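Local coordinates for protein delta-aminolevulinic acid dehydratase (Toxoplasma gondii ME49, PDB 3OBK) that probably catalyses the condensation of two molecules of 5-aminolevulinic acid into porphobilinogen, an early step of tetrapyrrole biosynthesis, working as an octamer, at residues 214-226 / 289-301. Numbering follows the deposited sequence.
Sequences YASSFYGPFRDAL and AYHVSGEYAMLKA. With PBG (3-[5-(aminomethyl)-4-(carboxymethyl)-1H-pyrrol-3-yl]propanoic acid), chain L.
Ser293 turns its OG between its own backbone N and carbonyl carbon (chi1 63°), which brings the hydroxyl up against Phe222, whose CG lies opposite the backbone N (chi1 175°) and turns the ring face to the porphobilinogen. The two meet at the C-terminal mouth of a TIM barrel, where the loop after strand 206-213 runs into helix 220-226 and strand 287-291 turns into helix 293-305. Ser293 OG does double duty: it donates to PBG O4A at 2.8 Å and accepts a weak bond from Phe222 N at 2.9 Å. Ser293 N, in the first turn of the helix, reaches the same propionate carboxylate through PBG O3A at 2.9 Å; the helix dipole would probably favour a negative charge there. Phe222 stacks its ring nearly parallel to the pyrrole, with PBG C3A 3.4 Å above the ring plane and over its centre, while Leu226 CD1 lies toward the rim of the opposite face. Arg223 takes the other carboxylate in the plane of its guanidinium, NH2 to PBG O2A being 2.6 Å. Lys213, Ser183, Tyr332 and Asp146 add further hydrogen bonds to the product.

Next to Ser293, Phe218 O receives a weak bond from Gly294 N, and Pro221 packs its ring on Ser293 and Ala297. Within the same first helical turn, Glu295 OE2 accepts the Val292 N-H from above the carboxylate plane and a second bond from Gly269 N. Phe218 also makes a Met-aromatic contact: Met298 SD sits at the ring edge, 3.6 Å from Phe218 CE1.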
loop_
_atom_site.group_PDB
_atom_site.type_symbol
_atom_site.label_atom_id
_atom_site.label_comp_id
_atom_site.label_asym_id
_atom_site.label_seq_id
_atom_site.Cartn_x
_atom_site.Cartn_y
_atom_site.Cartn_z
ATOM N N TYR A 214 -13.291 -22.286 11.961
ATOM C CA TYR A 214 -14.225 -21.571 12.810
ATOM C C TYR A 214 -15.093 -22.505 13.661
ATOM O O TYR A 214 -15.339 -23.637 13.297
ATOM C CB TYR A 214 -15.058 -20.620 11.954
ATOM C CG TYR A 214 -14.246 -19.424 11.487
ATOM C CD1 TYR A 214 -13.413 -19.496 10.385
ATOM C CD2 TYR A 214 -14.277 -18.232 12.193
ATOM C CE1 TYR A 214 -12.642 -18.385 9.976
ATOM C CE2 TYR A 214 -13.537 -17.133 11.798
ATOM C CZ TYR A 214 -12.716 -17.218 10.693
ATOM O OH TYR A 214 -11.995 -16.118 10.334
ATOM N N ALA A 215 -15.506 -22.024 14.826
ATOM C CA ALA A 215 -16.405 -22.771 15.720
ATOM C C ALA A 215 -17.775 -22.841 15.106
ATOM O O ALA A 215 -18.697 -22.221 15.571
ATOM C CB ALA A 215 -16.464 -22.104 17.118
ATOM N N SER A 216 -17.896 -23.605 14.044
ATOM C CA SER A 216 -19.081 -23.572 13.191
ATOM C C SER A 216 -20.177 -24.556 13.601
ATOM O O SER A 216 -19.951 -25.552 14.335
ATOM C CB SER A 216 -18.673 -23.879 11.730
ATOM O OG SER A 216 -19.763 -23.709 10.828
ATOM N N SER A 217 -21.371 -24.267 13.080
ATOM C CA SER A 217 -22.518 -25.133 13.235
ATOM C C SER A 217 -22.793 -25.969 11.952
ATOM O O SER A 217 -23.750 -26.733 11.901
ATOM C CB SER A 217 -23.734 -24.296 13.637
ATOM O OG SER A 217 -24.320 -23.669 12.498
ATOM N N PHE A 218 -21.948 -25.835 10.938
ATOM C CA PHE A 218 -22.079 -26.610 9.714
ATOM C C PHE A 218 -21.326 -27.944 9.702
ATOM O O PHE A 218 -21.248 -28.572 8.638
ATOM C CB PHE A 218 -21.583 -25.797 8.510
ATOM C CG PHE A 218 -22.477 -24.673 8.145
ATOM C CD1 PHE A 218 -23.612 -24.904 7.398
ATOM C CD2 PHE A 218 -22.183 -23.379 8.544
ATOM C CE1 PHE A 218 -24.445 -23.864 7.055
ATOM C CE2 PHE A 218 -22.999 -22.358 8.226
ATOM C CZ PHE A 218 -24.143 -22.584 7.480
ATOM N N TYR A 219 -20.760 -28.360 10.834
ATOM C CA TYR A 219 -20.023 -29.622 10.928
ATOM C C TYR A 219 -20.874 -30.800 11.378
ATOM O O TYR A 219 -20.360 -31.899 11.629
ATOM C CB TYR A 219 -18.880 -29.516 11.949
ATOM C CG TYR A 219 -17.870 -28.419 11.742
ATOM C CD1 TYR A 219 -17.333 -28.172 10.516
ATOM C CD2 TYR A 219 -17.415 -27.686 12.812
ATOM C CE1 TYR A 219 -16.398 -27.194 10.333
ATOM C CE2 TYR A 219 -16.462 -26.711 12.659
ATOM C CZ TYR A 219 -15.962 -26.448 11.415
ATOM O OH TYR A 219 -15.028 -25.468 11.264
ATOM N N GLY A 220 -22.169 -30.595 11.506
ATOM C CA GLY A 220 -23.017 -31.601 12.137
ATOM C C GLY A 220 -23.025 -32.953 11.446
ATOM O O GLY A 220 -22.872 -33.981 12.106
ATOM N N PRO A 221 -23.255 -32.964 10.124
ATOM C CA PRO A 221 -23.306 -34.246 9.419
ATOM C C PRO A 221 -21.980 -34.999 9.444
ATOM O O PRO A 221 -21.981 -36.223 9.523
ATOM C CB PRO A 221 -23.720 -33.856 7.993
ATOM C CG PRO A 221 -24.459 -32.564 8.168
ATOM C CD PRO A 221 -23.793 -31.861 9.309
ATOM N N PHE A 222 -20.861 -34.282 9.416
ATOM C CA PHE A 222 -19.579 -34.940 9.641
ATOM C C PHE A 222 -19.585 -35.697 11.012
ATOM O O PHE A 222 -19.181 -36.866 11.093
ATOM C CB PHE A 222 -18.442 -33.916 9.558
ATOM C CG PHE A 222 -17.066 -34.471 9.896
ATOM C CD1 PHE A 222 -16.649 -34.573 11.224
ATOM C CD2 PHE A 222 -16.180 -34.828 8.879
ATOM C CE1 PHE A 222 -15.392 -35.043 11.527
ATOM C CE2 PHE A 222 -14.911 -35.291 9.153
ATOM C CZ PHE A 222 -14.513 -35.433 10.477
ATOM N N ARG A 223 -20.051 -35.027 12.067
ATOM C CA ARG A 223 -20.083 -35.631 13.382
ATOM C C ARG A 223 -21.082 -36.794 13.479
ATOM O O ARG A 223 -20.925 -37.671 14.317
ATOM C CB ARG A 223 -20.369 -34.566 14.442
ATOM C CG ARG A 223 -19.223 -33.561 14.600
ATOM C CD ARG A 223 -19.613 -32.401 15.472
ATOM N NE ARG A 223 -18.592 -31.351 15.532
ATOM C CZ ARG A 223 -18.823 -30.114 15.969
ATOM N NH1 ARG A 223 -20.040 -29.757 16.381
ATOM N NH2 ARG A 223 -17.850 -29.214 15.989
ATOM N N ASP A 224 -22.103 -36.815 12.624
ATOM C CA ASP A 224 -22.944 -38.001 12.521
ATOM C C ASP A 224 -22.123 -39.124 11.907
ATOM O O ASP A 224 -22.182 -40.259 12.380
ATOM C CB ASP A 224 -24.187 -37.746 11.667
ATOM C CG ASP A 224 -25.130 -36.693 12.267
ATOM O OD1 ASP A 224 -25.091 -36.473 13.505
ATOM O OD2 ASP A 224 -25.922 -36.089 11.490
ATOM N N ALA A 225 -21.340 -38.805 10.869
ATOM C CA ALA A 225 -20.538 -39.810 10.148
ATOM C C ALA A 225 -19.560 -40.548 11.058
ATOM O O ALA A 225 -19.449 -41.790 10.993
ATOM C CB ALA A 225 -19.806 -39.207 8.967
ATOM N N LEU A 226 -18.871 -39.789 11.913
ATOM C CA LEU A 226 -17.910 -40.370 12.877
ATOM C C LEU A 226 -18.490 -40.735 14.248
ATOM O O LEU A 226 -17.797 -41.341 15.081
ATOM C CB LEU A 226 -16.757 -39.406 13.089
ATOM C CG LEU A 226 -15.660 -39.410 12.048
ATOM C CD1 LEU A 226 -16.272 -39.310 10.673
ATOM C CD2 LEU A 226 -14.635 -38.288 12.321
ATOM N N ALA A 289 -9.538 -24.641 0.743
ATOM C CA ALA A 289 -10.823 -24.348 1.381
ATOM C C ALA A 289 -11.590 -25.668 1.556
ATOM O O ALA A 289 -11.399 -26.586 0.786
ATOM C CB ALA A 289 -11.586 -23.370 0.556
ATOM N N TYR A 290 -12.426 -25.769 2.585
ATOM C CA TYR A 290 -13.192 -26.982 2.844
ATOM C C TYR A 290 -14.683 -26.676 2.709
ATOM O O TYR A 290 -15.250 -25.908 3.489
ATOM C CB TYR A 290 -12.904 -27.496 4.240
ATOM C CG TYR A 290 -13.098 -28.983 4.442
ATOM C CD1 TYR A 290 -14.298 -29.621 4.152
ATOM C CD2 TYR A 290 -12.078 -29.753 4.983
ATOM C CE1 TYR A 290 -14.463 -31.016 4.387
ATOM C CE2 TYR A 290 -12.224 -31.121 5.200
ATOM C CZ TYR A 290 -13.403 -31.746 4.911
ATOM O OH TYR A 290 -13.474 -33.100 5.166
ATOM N N HIS A 291 -15.290 -27.294 1.695
ATOM C CA HIS A 291 -16.721 -27.314 1.498
ATOM C C HIS A 291 -17.289 -28.405 2.415
ATOM O O HIS A 291 -17.277 -29.590 2.042
ATOM C CB HIS A 291 -17.005 -27.622 0.032
ATOM C CG HIS A 291 -18.418 -27.381 -0.393
ATOM N ND1 HIS A 291 -19.082 -28.232 -1.253
ATOM C CD2 HIS A 291 -19.285 -26.387 -0.097
ATOM C CE1 HIS A 291 -20.298 -27.759 -1.475
ATOM N NE2 HIS A 291 -20.446 -26.638 -0.790
ATOM N N VAL A 292 -17.760 -28.012 3.598
ATOM C CA VAL A 292 -17.959 -28.950 4.687
ATOM C C VAL A 292 -19.295 -29.676 4.631
ATOM O O VAL A 292 -20.214 -29.270 3.922
ATOM C CB VAL A 292 -17.859 -28.268 6.058
ATOM C CG1 VAL A 292 -16.568 -27.492 6.177
ATOM C CG2 VAL A 292 -19.075 -27.389 6.325
ATOM N N SER A 293 -19.391 -30.750 5.422
ATOM C CA SER A 293 -20.525 -31.650 5.408
ATOM C C SER A 293 -21.859 -30.922 5.428
ATOM O O SER A 293 -22.779 -31.271 4.719
ATOM C CB SER A 293 -20.435 -32.559 6.622
ATOM O OG SER A 293 -20.520 -31.823 7.837
ATOM N N GLY A 294 -21.960 -29.902 6.243
ATOM C CA GLY A 294 -23.209 -29.162 6.359
ATOM C C GLY A 294 -23.557 -28.440 5.079
ATOM O O GLY A 294 -24.711 -28.401 4.678
ATOM N N GLU A 295 -22.545 -27.867 4.449
ATOM C CA GLU A 295 -22.711 -27.221 3.155
ATOM C C GLU A 295 -23.171 -28.234 2.103
ATOM O O GLU A 295 -24.037 -27.922 1.313
ATOM C CB GLU A 295 -21.417 -26.551 2.711
ATOM C CG GLU A 295 -20.913 -25.437 3.656
ATOM C CD GLU A 295 -19.630 -24.836 3.164
ATOM O OE1 GLU A 295 -19.696 -24.088 2.151
ATOM O OE2 GLU A 295 -18.563 -25.162 3.770
ATOM N N TYR A 296 -22.594 -29.431 2.136
ATOM C CA TYR A 296 -22.964 -30.546 1.263
ATOM C C TYR A 296 -24.420 -30.958 1.441
ATOM O O TYR A 296 -25.154 -31.117 0.483
ATOM C CB TYR A 296 -22.043 -31.756 1.559
ATOM C CG TYR A 296 -22.334 -33.003 0.730
ATOM C CD1 TYR A 296 -21.841 -33.138 -0.568
ATOM C CD2 TYR A 296 -23.102 -34.042 1.252
ATOM C CE1 TYR A 296 -22.099 -34.303 -1.333
ATOM C CE2 TYR A 296 -23.355 -35.174 0.525
ATOM C CZ TYR A 296 -22.871 -35.304 -0.777
ATOM O OH TYR A 296 -23.158 -36.447 -1.492
ATOM N N ALA A 297 -24.829 -31.079 2.694
ATOM C CA ALA A 297 -26.204 -31.450 3.040
ATOM C C ALA A 297 -27.201 -30.432 2.499
ATOM O O ALA A 297 -28.243 -30.803 1.954
ATOM C CB ALA A 297 -26.345 -31.586 4.542
ATOM N N MET A 298 -26.877 -29.151 2.620
ATOM C CA MET A 298 -27.778 -28.125 2.135
ATOM C C MET A 298 -28.073 -28.271 0.630
ATOM O O MET A 298 -29.216 -28.194 0.189
ATOM C CB MET A 298 -27.214 -26.746 2.452
ATOM C CG MET A 298 -27.508 -26.300 3.876
ATOM S SD MET A 298 -26.603 -24.794 4.355
ATOM C CE MET A 298 -27.276 -23.622 3.177
ATOM N N LEU A 299 -27.018 -28.484 -0.142
ATOM C CA LEU A 299 -27.111 -28.582 -1.583
ATOM C C LEU A 299 -27.961 -29.772 -1.934
ATOM O O LEU A 299 -28.896 -29.641 -2.725
ATOM C CB LEU A 299 -25.715 -28.731 -2.216
ATOM C CG LEU A 299 -25.108 -27.461 -2.818
ATOM C CD1 LEU A 299 -23.707 -27.632 -3.376
ATOM C CD2 LEU A 299 -26.029 -26.970 -3.924
ATOM N N LYS A 300 -27.612 -30.925 -1.351
ATOM C CA LYS A 300 -28.367 -32.181 -1.552
ATOM C C LYS A 300 -29.820 -32.070 -1.162
ATOM O O LYS A 300 -30.712 -32.498 -1.894
ATOM C CB LYS A 300 -27.775 -33.323 -0.725
ATOM C CG LYS A 300 -26.602 -34.021 -1.367
ATOM C CD LYS A 300 -27.032 -34.971 -2.534
ATOM C CE LYS A 300 -25.780 -35.493 -3.278
ATOM N NZ LYS A 300 -26.086 -36.261 -4.486
ATOM N N ALA A 301 -30.051 -31.504 0.008
ATOM C CA ALA A 301 -31.397 -31.312 0.491
ATOM C C ALA A 301 -32.170 -30.598 -0.581
ATOM O O ALA A 301 -33.258 -31.032 -0.957
ATOM C CB ALA A 301 -31.396 -30.533 1.750
HETATM C CHA PBG L . -12.181 -32.883 13.386
HETATM C C1A PBG L . -12.822 -32.536 12.083
HETATM C C2A PBG L . -14.089 -31.988 11.904
HETATM C C3A PBG L . -14.249 -31.836 10.539
HETATM C C4A PBG L . -13.057 -32.206 9.942
HETATM N NA PBG L . -12.221 -32.652 10.889
HETATM C C5A PBG L . -15.175 -31.768 12.930
HETATM C C6A PBG L . -14.942 -30.718 13.929
HETATM O O1A PBG L . -13.751 -30.344 14.092
HETATM O O2A PBG L . -15.890 -30.300 14.631
HETATM C C7A PBG L . -15.479 -31.362 9.868
HETATM C C8A PBG L . -15.558 -31.551 8.400
HETATM C C9A PBG L . -16.867 -31.376 7.749
HETATM O O3A PBG L . -17.033 -31.919 6.661
HETATM O O4A PBG L . -17.879 -30.970 8.340
HETATM N N1 PBG L . -11.025 -32.150 13.786
#